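Local coordinates for protein PrgA (Enterococcus faecalis, PDB 6Z9K) that provides surface exclusion against unwanted conjugation as a cell-wall-anchored protein reaching far outside the cell, the part here being its CAP domain, at residues L76-Y79 with T80-L84. Residues are numbered along the deposited sequence; the frame is centred on the assembly and turned at random.
Sequences LSVY and TTELL
Thr80 and Thr81 fold their hydroxyls back onto the preceding turn of helix 70-90 of the CAP domain, the i to i-4 back-bond common for threonine in helices. In Thr80, OG1 lies opposite the residue's own carbonyl carbon and beside its N (chi1 -52°), which brings it 2.9 Å from Leu76 O. That oxygen also accepts the Thr80 amide, the two donors coming from opposite faces of the carbonyl plane. Thr81 repeats the pattern: its OG1 donates to Ser77 O at 2.7 Å, from above the carbonyl plane, while its N donates to the same oxygen at 2.9 Å. On another side of the helix the Tyr79 ring leans over the next turn, and Leu83 CD1 meets its phenol end obliquely, 3.7 Å from Tyr79 CZ. Tyr79 OH hydrogen-bonds to Gln164 O of helix 160-176, and Ser77 OG to Val199 N of strand 196-202. Glu82 runs back to cross Val78 at a slant, placing Glu82 OE2 3.5 Å from Val78 CG1. Glu82 OE1 accepts a hydrogen bond of 2.8 Å from a water that also donates to Tyr79 O. Both buried threonine hydroxyls thus spend their protons on carbonyls within their own helix, satisfying the donor side of each locally.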
loop_
_atom_site.group_PDB
_atom_site.type_symbol
_atom_site.label_atom_id
_atom_site.label_comp_id
_atom_site.label_asym_id
_atom_site.label_seq_id
_atom_site.Cartn_x
_atom_site.Cartn_y
_atom_site.Cartn_z
ATOM N N LEU A 76 -5.349 0.569 -9.265
ATOM C CA LEU A 76 -4.690 1.163 -8.088
ATOM C C LEU A 76 -4.313 0.064 -7.100
ATOM O O LEU A 76 -3.172 0.081 -6.625
ATOM C CB LEU A 76 -5.611 2.195 -7.461
ATOM C CG LEU A 76 -4.957 3.119 -6.445
ATOM C CD1 LEU A 76 -3.935 4.026 -7.114
ATOM C CD2 LEU A 76 -6.002 3.888 -5.637
ATOM N N SER A 77 -5.218 -0.867 -6.836
ATOM C CA SER A 77 -4.965 -1.966 -5.876
ATOM C C SER A 77 -3.935 -2.947 -6.462
ATOM O O SER A 77 -3.048 -3.354 -5.708
ATOM C CB SER A 77 -6.236 -2.682 -5.522
ATOM O OG SER A 77 -7.010 -1.901 -4.610
ATOM N N VAL A 78 -4.047 -3.252 -7.742
ATOM C CA VAL A 78 -3.122 -4.233 -8.355
ATOM C C VAL A 78 -1.728 -3.620 -8.360
ATOM O O VAL A 78 -0.744 -4.336 -8.060
ATOM C CB VAL A 78 -3.567 -4.681 -9.753
ATOM C CG1 VAL A 78 -2.442 -5.443 -10.416
ATOM C CG2 VAL A 78 -4.838 -5.494 -9.714
ATOM N N TYR A 79 -1.585 -2.335 -8.708
ATOM C CA TYR A 79 -0.262 -1.666 -8.770
ATOM C C TYR A 79 0.458 -1.793 -7.430
ATOM O O TYR A 79 1.614 -2.225 -7.310
ATOM C CB TYR A 79 -0.445 -0.196 -9.097
ATOM C CG TYR A 79 0.790 0.617 -8.869
ATOM C CD1 TYR A 79 1.834 0.629 -9.778
ATOM C CD2 TYR A 79 0.943 1.376 -7.745
ATOM C CE1 TYR A 79 2.973 1.386 -9.569
ATOM C CE2 TYR A 79 2.077 2.124 -7.503
ATOM C CZ TYR A 79 3.123 2.133 -8.408
ATOM O OH TYR A 79 4.234 2.917 -8.201
ATOM N N THR A 80 -0.305 -1.518 -6.369
ATOM C CA THR A 80 0.237 -1.476 -4.997
ATOM C C THR A 80 0.558 -2.891 -4.513
ATOM O O THR A 80 1.628 -3.126 -3.961
ATOM C CB THR A 80 -0.775 -0.831 -4.059
ATOM O OG1 THR A 80 -1.207 0.433 -4.585
ATOM C CG2 THR A 80 -0.203 -0.680 -2.666
ATOM N N THR A 81 -0.320 -3.821 -4.827
ATOM C CA THR A 81 -0.186 -5.215 -4.367
ATOM C C THR A 81 1.005 -5.835 -5.086
ATOM O O THR A 81 1.733 -6.658 -4.489
ATOM C CB THR A 81 -1.505 -5.972 -4.502
ATOM O OG1 THR A 81 -2.544 -5.252 -3.806
ATOM C CG2 THR A 81 -1.369 -7.332 -3.864
ATOM N N GLU A 82 1.226 -5.502 -6.338
ATOM C CA GLU A 82 2.413 -6.038 -7.065
ATOM C C GLU A 82 3.670 -5.594 -6.339
ATOM O O GLU A 82 4.599 -6.416 -6.165
ATOM C CB GLU A 82 2.421 -5.527 -8.497
ATOM C CG GLU A 82 1.467 -6.279 -9.423
ATOM C CD GLU A 82 1.401 -5.719 -10.827
ATOM O OE1 GLU A 82 1.975 -4.647 -11.061
ATOM O OE2 GLU A 82 0.746 -6.363 -11.672
ATOM N N LEU A 83 3.762 -4.304 -5.993
ATOM C CA LEU A 83 4.992 -3.839 -5.328
ATOM C C LEU A 83 5.176 -4.566 -3.994
ATOM O O LEU A 83 6.327 -4.994 -3.685
ATOM C CB LEU A 83 4.931 -2.331 -5.071
ATOM C CG LEU A 83 4.881 -1.486 -6.331
ATOM C CD1 LEU A 83 4.868 0.017 -5.959
ATOM C CD2 LEU A 83 6.007 -1.803 -7.277
ATOM N N LEU A 84 4.134 -4.666 -3.197
ATOM C CA LEU A 84 4.267 -5.278 -1.868
ATOM C C LEU A 84 4.525 -6.784 -1.989
ATOM O O LEU A 84 5.340 -7.312 -1.213
ATOM C CB LEU A 84 3.036 -4.957 -1.029
ATOM C CG LEU A 84 3.105 -5.442 0.401
ATOM C CD1 LEU A 84 4.336 -4.895 1.150
ATOM C CD2 LEU A 84 1.819 -5.052 1.139
HETATM O O HOH W 1 3.213 -2.524 -9.745
#